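PDB 4ATG: TAF6 from Antonospora locustae, which probably serves as a TFIID subunit, its C-terminal HEAT-repeat domain helping TAF6 to form its complex with TAF9 in the transcription machinery. Local coordinates for residues V106-A111 against A153-S158; C95-S100 against P143-D148. One frame throughout, in Å; residues are numbered along the deposited sequence.

Interaction 1: residues V106-A111 against A153-S158; sequences VRKMSA and ALYCLS
Lys108 lays its aliphatic chain over one face of the Tyr155 ring, and this CH-pi contact is the main feature between the two helices. CG of Lys108 stands 3.7 Å from the centroid of the Tyr155 ring, 13° off the ring normal, practically above its centre. CB lies over the CE2 side, while Lys108 CE reaches the far side at 4.0 Å from Tyr155 CE1, so the lysine runs across the face roughly at a right angle to the tyrosine side chain. With CG anti to the carbonyl carbon (chi1 -69°) and every later bond extended, Lys108 reaches across the ring with methylenes and carries its ammonium group past it.

The remaining contacts are apolar and centre on Ala111, whose CB bond points at the other helix. The Ala111 methyl meets the edge of the ring in its plane, 3.9 Å from Tyr155 CD2, and also sits 3.7 Å from CB of Cys156. The sulfur of Cys156 flanks the same methyl. A small residue here lets the backbones close in to 4.9 Å between Ala111 CA and Cys156 CA.

No hydrogen bond crosses between the helices; within its own helix, Ser158 OG donates to Tyr155 O over 2.7 Å. The axes of the two segments approach to 9.3 Å and cross at -33°, running broadly in the same direction within the helical array of this HEAT-repeat domain. Helix 85-97 packs against both, touching Ser110 and Cys156, while helix 60-75 lies against Val106 and Met109, and helix 183-194 covers Leu154.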
ATOM      1  N   VAL A 106       0.787   0.276 -10.329  1.00 22.44           N
ATOM      2  CA  VAL A 106       0.429   0.936  -9.059  1.00 21.47           C
ATOM      3  C   VAL A 106       0.100  -0.140  -8.027  1.00 22.82           C
ATOM      4  O   VAL A 106       0.579  -0.092  -6.902  1.00 19.55           O
ATOM      5  CB  VAL A 106      -0.748   1.939  -9.225  1.00 25.16           C
ATOM      6  CG1 VAL A 106      -1.277   2.414  -7.863  1.00 24.02           C
ATOM      7  CG2 VAL A 106      -0.332   3.121 -10.090  1.00 25.81           C
ATOM      8  N   ARG A 107      -0.717  -1.107  -8.425  1.00 22.22           N
ATOM      9  CA  ARG A 107      -1.148  -2.190  -7.547  1.00 21.35           C
ATOM     10  C   ARG A 107       0.048  -2.986  -7.048  1.00 19.88           C
ATOM     11  O   ARG A 107       0.139  -3.270  -5.857  1.00 18.52           O
ATOM     12  CB  ARG A 107      -2.108  -3.121  -8.279  1.00 19.92           C
ATOM     13  CG  ARG A 107      -3.379  -2.429  -8.753  1.00 25.33           C
ATOM     14  CD  ARG A 107      -4.289  -3.412  -9.472  1.00 25.76           C
ATOM     15  NE  ARG A 107      -5.461  -2.741 -10.036  1.00 23.43           N
ATOM     16  CZ  ARG A 107      -6.558  -2.426  -9.355  1.00 31.47           C
ATOM     17  NH1 ARG A 107      -6.664  -2.735  -8.072  1.00 26.04           N
ATOM     18  NH2 ARG A 107      -7.553  -1.795  -9.952  1.00 27.50           N
ATOM     19  N   LYS A 108       0.954  -3.334  -7.952  1.00 16.96           N
ATOM     20  CA  LYS A 108       2.145  -4.104  -7.608  1.00 16.23           C
ATOM     21  C   LYS A 108       3.089  -3.304  -6.725  1.00 19.58           C
ATOM     22  O   LYS A 108       3.656  -3.875  -5.782  1.00 20.32           O
ATOM     23  CB  LYS A 108       2.878  -4.556  -8.868  1.00 18.96           C
ATOM     24  CG  LYS A 108       2.104  -5.605  -9.655  1.00 26.98           C
ATOM     25  CD  LYS A 108       2.847  -5.906 -10.942  1.00 33.31           C
ATOM     26  CE  LYS A 108       2.226  -7.062 -11.651  1.00 42.99           C
ATOM     27  NZ  LYS A 108       2.675  -7.122 -13.067  1.00 60.06           N
ATOM     28  N   MET A 109       3.285  -1.997  -7.036  1.00 16.44           N
ATOM     29  CA  MET A 109       4.188  -1.134  -6.264  0.50 14.12           C
ATOM     30  C   MET A 109       3.695  -1.032  -4.823  1.00 17.85           C
ATOM     31  O   MET A 109       4.485  -1.167  -3.895  1.00 17.28           O
ATOM     32  CB  MET A 109       4.263   0.268  -6.878  0.50 15.39           C
ATOM     33  CG  MET A 109       5.199   1.179  -6.138  0.50 16.57           C
ATOM     34  SD  MET A 109       5.032   2.875  -6.716  0.50 18.25           S
ATOM     35  CE  MET A 109       6.266   3.663  -5.752  0.50 12.83           C
ATOM     36  N   SER A 110       2.382  -0.790  -4.649  1.00 15.17           N
ATOM     37  CA  SER A 110       1.798  -0.705  -3.303  0.50 13.74           C
ATOM     38  C   SER A 110       1.914  -2.052  -2.599  1.00 17.63           C
ATOM     39  O   SER A 110       2.231  -2.083  -1.419  1.00 15.09           O
ATOM     40  CB  SER A 110       0.339  -0.283  -3.356  0.50 14.84           C
ATOM     41  OG  SER A 110      -0.150  -0.184  -2.025  0.50 13.66           O
ATOM     42  N   ALA A 111       1.678  -3.181  -3.338  1.00 15.47           N
ATOM     43  CA  ALA A 111       1.765  -4.541  -2.775  1.00 15.68           C
ATOM     44  C   ALA A 111       3.177  -4.812  -2.232  1.00 17.37           C
ATOM     45  O   ALA A 111       3.318  -5.458  -1.190  1.00 16.16           O
ATOM     46  CB  ALA A 111       1.406  -5.584  -3.839  1.00 17.79           C
ATOM     47  N   ALA A 153      -5.046  -8.186  -5.340  1.00 21.84           N
ATOM     48  CA  ALA A 153      -5.150  -8.956  -4.087  1.00 21.35           C
ATOM     49  C   ALA A 153      -4.321 -10.240  -4.152  1.00 24.34           C
ATOM     50  O   ALA A 153      -3.533 -10.485  -3.245  1.00 22.25           O
ATOM     51  CB  ALA A 153      -6.597  -9.274  -3.780  1.00 22.51           C
ATOM     52  N   LEU A 154      -4.447 -11.020  -5.247  1.00 20.61           N
ATOM     53  CA  LEU A 154      -3.666 -12.248  -5.419  1.00 20.18           C
ATOM     54  C   LEU A 154      -2.163 -11.964  -5.556  1.00 21.93           C
ATOM     55  O   LEU A 154      -1.358 -12.674  -4.950  1.00 20.17           O
ATOM     56  CB  LEU A 154      -4.156 -13.063  -6.636  1.00 21.05           C
ATOM     57  CG  LEU A 154      -3.438 -14.420  -6.840  1.00 24.48           C
ATOM     58  CD1 LEU A 154      -3.527 -15.320  -5.583  1.00 23.63           C
ATOM     59  CD2 LEU A 154      -3.965 -15.137  -8.062  1.00 24.36           C
ATOM     60  N   TYR A 155      -1.785 -10.937  -6.336  1.00 19.78           N
ATOM     61  CA  TYR A 155      -0.373 -10.568  -6.498  1.00 19.20           C
ATOM     62  C   TYR A 155       0.239 -10.294  -5.139  1.00 20.95           C
ATOM     63  O   TYR A 155       1.310 -10.814  -4.849  1.00 19.82           O
ATOM     64  CB  TYR A 155      -0.200  -9.333  -7.397  1.00 21.21           C
ATOM     65  CG  TYR A 155       1.259  -8.994  -7.586  1.00 24.09           C
ATOM     66  CD1 TYR A 155       2.040  -9.688  -8.505  1.00 27.65           C
ATOM     67  CD2 TYR A 155       1.881  -8.034  -6.791  1.00 24.45           C
ATOM     68  CE1 TYR A 155       3.400  -9.428  -8.641  1.00 30.25           C
ATOM     69  CE2 TYR A 155       3.248  -7.765  -6.918  1.00 25.79           C
ATOM     70  CZ  TYR A 155       3.999  -8.465  -7.850  1.00 37.14           C
ATOM     71  OH  TYR A 155       5.336  -8.210  -8.010  1.00 45.34           O
ATOM     72  N   CYS A 156      -0.451  -9.502  -4.296  1.00 18.34           N
ATOM     73  CA  CYS A 156       0.056  -9.179  -2.960  1.00 18.26           C
ATOM     74  C   CYS A 156       0.227 -10.433  -2.107  1.00 22.36           C
ATOM     75  O   CYS A 156       1.308 -10.626  -1.558  1.00 22.22           O
ATOM     76  CB  CYS A 156      -0.814  -8.141  -2.263  1.00 17.74           C
ATOM     77  SG  CYS A 156      -0.069  -7.464  -0.761  1.00 20.57           S
ATOM     78  N   LEU A 157      -0.802 -11.321  -2.065  1.00 17.92           N
ATOM     79  CA  LEU A 157      -0.703 -12.582  -1.337  1.00 17.73           C
ATOM     80  C   LEU A 157       0.493 -13.403  -1.807  1.00 20.04           C
ATOM     81  O   LEU A 157       1.240 -13.954  -0.982  1.00 20.75           O
ATOM     82  CB  LEU A 157      -1.973 -13.422  -1.557  1.00 18.26           C
ATOM     83  CG  LEU A 157      -3.217 -12.989  -0.746  1.00 21.99           C
ATOM     84  CD1 LEU A 157      -4.455 -13.737  -1.217  1.00 23.08           C
ATOM     85  CD2 LEU A 157      -3.020 -13.255   0.761  1.00 22.70           C
ATOM     86  N   SER A 158       0.688 -13.464  -3.141  1.00 15.73           N
ATOM     87  CA  SER A 158       1.731 -14.275  -3.774  1.00 17.16           C
ATOM     88  C   SER A 158       3.160 -13.907  -3.359  1.00 21.80           C
ATOM     89  O   SER A 158       4.052 -14.763  -3.404  1.00 20.48           O
ATOM     90  CB  SER A 158       1.589 -14.218  -5.292  1.00 20.24           C
ATOM     91  OG  SER A 158       2.236 -13.094  -5.872  1.00 22.42           O
TER

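Interaction 2: residues C95-S100 against P143-D148; sequences CVIGKS and PNRSED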
ATOM      1  N   CYS A  95      -4.657   0.994  -2.698  1.00 19.81           N
ATOM      2  CA  CYS A  95      -3.922   1.044  -3.978  1.00 20.81           C
ATOM      3  C   CYS A  95      -3.757  -0.326  -4.597  1.00 23.36           C
ATOM      4  O   CYS A  95      -3.628  -0.424  -5.817  1.00 23.28           O
ATOM      5  CB  CYS A  95      -2.576   1.734  -3.812  1.00 20.63           C
ATOM      6  SG  CYS A  95      -2.709   3.472  -3.359  1.00 25.12           S
ATOM      7  N   VAL A  96      -3.752  -1.383  -3.770  1.00 19.78           N
ATOM      8  CA  VAL A  96      -3.606  -2.770  -4.275  1.00 19.71           C
ATOM      9  C   VAL A  96      -4.942  -3.240  -4.879  1.00 26.02           C
ATOM     10  O   VAL A  96      -4.979  -3.757  -5.998  1.00 23.91           O
ATOM     11  CB  VAL A  96      -3.157  -3.758  -3.148  1.00 22.49           C
ATOM     12  CG1 VAL A  96      -3.119  -5.205  -3.647  1.00 22.93           C
ATOM     13  CG2 VAL A  96      -1.797  -3.369  -2.556  1.00 20.64           C
ATOM     14  N   ILE A  97      -6.025  -3.067  -4.111  1.00 24.05           N
ATOM     15  CA  ILE A  97      -7.357  -3.584  -4.426  1.00 26.27           C
ATOM     16  C   ILE A  97      -8.394  -2.600  -5.010  1.00 31.40           C
ATOM     17  O   ILE A  97      -9.445  -3.044  -5.451  1.00 31.82           O
ATOM     18  CB  ILE A  97      -7.909  -4.379  -3.201  1.00 29.89           C
ATOM     19  CG1 ILE A  97      -8.227  -3.456  -2.012  1.00 31.07           C
ATOM     20  CG2 ILE A  97      -6.982  -5.524  -2.782  1.00 30.30           C
ATOM     21  CD1 ILE A  97      -9.587  -3.351  -1.683  1.00 43.95           C
ATOM     22  N   GLY A  98      -8.116  -1.298  -4.965  1.00 29.13           N
ATOM     23  CA  GLY A  98      -9.017  -0.252  -5.446  1.00 29.86           C
ATOM     24  C   GLY A  98      -9.625  -0.528  -6.809  1.00 33.68           C
ATOM     25  O   GLY A  98      -8.909  -0.907  -7.740  1.00 32.03           O
ATOM     26  N   LYS A  99     -10.963  -0.387  -6.917  1.00 31.58           N
ATOM     27  CA  LYS A  99     -11.676  -0.687  -8.167  1.00 33.20           C
ATOM     28  C   LYS A  99     -11.433   0.327  -9.275  1.00 38.17           C
ATOM     29  O   LYS A  99     -11.573  -0.017 -10.439  1.00 39.95           O
ATOM     30  CB  LYS A  99     -13.197  -0.897  -7.927  1.00 37.50           C
ATOM     31  CG  LYS A  99     -13.967   0.334  -7.448  1.00 49.21           C
ATOM     32  CD  LYS A  99     -15.427   0.003  -7.170  1.00 61.07           C
ATOM     33  CE  LYS A  99     -16.200   1.188  -6.657  1.00 72.92           C
ATOM     34  NZ  LYS A  99     -17.644   0.867  -6.499  1.00 85.21           N
ATOM     35  N   SER A 100     -11.095   1.577  -8.921  1.00 34.47           N
ATOM     36  CA  SER A 100     -10.929   2.643  -9.914  1.00 35.99           C
ATOM     37  C   SER A 100      -9.518   2.781 -10.496  1.00 38.65           C
ATOM     38  O   SER A 100      -9.330   3.529 -11.456  1.00 39.04           O
ATOM     39  CB  SER A 100     -11.438   3.973  -9.353  1.00 40.93           C
ATOM     40  OG  SER A 100     -12.726   3.823  -8.777  1.00 50.46           O
ATOM     41  N   PRO A 143     -16.762 -12.766  -5.753  1.00 40.65           N
ATOM     42  CA  PRO A 143     -17.216 -12.765  -7.163  1.00 41.98           C
ATOM     43  C   PRO A 143     -17.688 -11.414  -7.700  1.00 46.63           C
ATOM     44  O   PRO A 143     -17.734 -11.248  -8.916  1.00 47.90           O
ATOM     45  CB  PRO A 143     -18.325 -13.824  -7.196  1.00 45.56           C
ATOM     46  CG  PRO A 143     -18.171 -14.615  -5.931  1.00 49.55           C
ATOM     47  CD  PRO A 143     -17.597 -13.662  -4.927  1.00 43.18           C
ATOM     48  N   ASN A 144     -17.982 -10.447  -6.805  1.00 42.87           N
ATOM     49  CA  ASN A 144     -18.438  -9.092  -7.137  1.00 43.51           C
ATOM     50  C   ASN A 144     -17.288  -8.133  -7.429  1.00 45.70           C
ATOM     51  O   ASN A 144     -17.505  -7.075  -8.031  1.00 45.33           O
ATOM     52  CB  ASN A 144     -19.338  -8.537  -6.028  1.00 45.79           C
ATOM     53  CG  ASN A 144     -20.491  -9.451  -5.668  1.00 67.19           C
ATOM     54  OD1 ASN A 144     -21.203  -9.963  -6.532  1.00 54.07           O
ATOM     55  ND2 ASN A 144     -20.673  -9.706  -4.382  1.00 62.68           N
ATOM     56  N   ARG A 145     -16.064  -8.493  -6.998  1.00 40.20           N
ATOM     57  CA  ARG A 145     -14.877  -7.683  -7.236  1.00 37.63           C
ATOM     58  C   ARG A 145     -14.470  -7.799  -8.694  1.00 39.08           C
ATOM     59  O   ARG A 145     -14.716  -8.840  -9.312  1.00 38.50           O
ATOM     60  CB  ARG A 145     -13.715  -8.139  -6.333  1.00 35.98           C
ATOM     61  CG  ARG A 145     -13.787  -7.581  -4.928  1.00 39.25           C
ATOM     62  CD  ARG A 145     -13.417  -6.122  -4.934  1.00 41.55           C
ATOM     63  NE  ARG A 145     -13.637  -5.498  -3.638  1.00 41.34           N
ATOM     64  CZ  ARG A 145     -13.196  -4.290  -3.321  1.00 54.18           C
ATOM     65  NH1 ARG A 145     -12.519  -3.568  -4.208  1.00 37.78           N
ATOM     66  NH2 ARG A 145     -13.430  -3.790  -2.120  1.00 46.40           N
ATOM     67  N   SER A 146     -13.848  -6.737  -9.238  1.00 33.36           N
ATOM     68  CA  SER A 146     -13.379  -6.711 -10.626  1.00 33.22           C
ATOM     69  C   SER A 146     -12.142  -7.587 -10.799  1.00 35.10           C
ATOM     70  O   SER A 146     -11.476  -7.935  -9.810  1.00 32.08           O
ATOM     71  CB  SER A 146     -13.050  -5.281 -11.061  1.00 34.94           C
ATOM     72  OG  SER A 146     -11.801  -4.834 -10.545  1.00 36.38           O
ATOM     73  N   GLU A 147     -11.823  -7.920 -12.066  1.00 31.10           N
ATOM     74  CA  GLU A 147     -10.642  -8.701 -12.428  1.00 30.14           C
ATOM     75  C   GLU A 147      -9.357  -8.040 -11.906  1.00 31.83           C
ATOM     76  O   GLU A 147      -8.489  -8.732 -11.373  1.00 30.51           O
ATOM     77  CB  GLU A 147     -10.576  -8.838 -13.952  1.00 32.88           C
ATOM     78  CG  GLU A 147      -9.402  -9.662 -14.454  1.00 38.48           C
ATOM     79  CD  GLU A 147      -9.472  -9.967 -15.932  1.00 59.01           C
ATOM     80  OE1 GLU A 147      -9.504  -9.010 -16.739  1.00 52.39           O
ATOM     81  OE2 GLU A 147      -9.474 -11.167 -16.284  1.00 58.57           O
ATOM     82  N   ASP A 148      -9.230  -6.707 -12.079  1.00 29.38           N
ATOM     83  CA  ASP A 148      -8.041  -5.964 -11.660  1.00 28.14           C
ATOM     84  C   ASP A 148      -7.886  -5.933 -10.140  1.00 29.65           C
ATOM     85  O   ASP A 148      -6.756  -6.044  -9.647  1.00 26.26           O
ATOM     86  CB  ASP A 148      -8.045  -4.545 -12.264  1.00 30.86           C
ATOM     87  CG  ASP A 148      -7.772  -4.481 -13.760  1.00 38.45           C
ATOM     88  OD1 ASP A 148      -7.441  -5.541 -14.359  1.00 37.02           O
ATOM     89  OD2 ASP A 148      -7.845  -3.370 -14.328  1.00 43.49           O
TER
HETATM   90  O   HOH W   1     -12.691  -0.353  -4.056  1.00 35.25           O
HETATM   91  O   HOH W   2     -11.312  -2.456 -11.603  1.00 45.28           O
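Arg145 swings its guanidinium group over to the end of helix 85-97, where it meets Ile97. Its chain leaves with CG anti to the carbonyl carbon and folds at chi2 (-74°) before straightening, which carries the charged end across to the other segment. Arg145 NH1 and NH2 are each 3.9 Å from CD1 of Ile97, so the methyl sits above the plane of the group, shifted towards its two terminal nitrogens. Arg145 NH1 also comes within 3.4 Å of Ile97 O, but the angle is too poor for a hydrogen bond; that carbonyl accepts one from Ser149 OG. A water links Arg145 more firmly than it does Lys99: Arg145 NH1 donates to it at 3.2 Å, whereas Lys99 N gives it a weak bond of 3.3 Å. The contact joins two helix-loop junctions of a HEAT-repeat domain: the C-terminal end of helix 85-97, where Gly98 leaves helical geometry, and the loop that leads into helix 147-160. Ser146, next along, is the N-cap of that second helix, its OG bonded to the backbone N of Ser149. Ser146 OG also lies 2.6 Å from a second water, which donates to Lys99 O at 2.7 Å, tying the cap to the opposing loop through solvent. Further on, Glu147 OE2 is hydrogen-bonded to Lys184 N, and Asp148 OD1 forms a salt bridge with Lys184 NZ.

Interactions 1 and 2 lie 11 Å apart between centres and share helix 147-160: interaction 2 meets its capped start, interaction 1 its second half. Across from it, helices 85-97 and 104-121 follow each other in the chain, and Arg107 joins them. Arg107 NH2 is 2.7 Å from Gly98 O and Arg107 NH1 2.9 Å from Val96 O, both probable hydrogen bonds, so a residue of 106-111 grips the end of helix 85-97 and the turn after it, the part used by 95-100. Interaction 1 is partly buried and apolar, whereas interaction 2 is a water-bridged surface contact. A buffer-type molecule, probably from the crystallisation liquor, is bound about 4 Å from the Ile97 side chain.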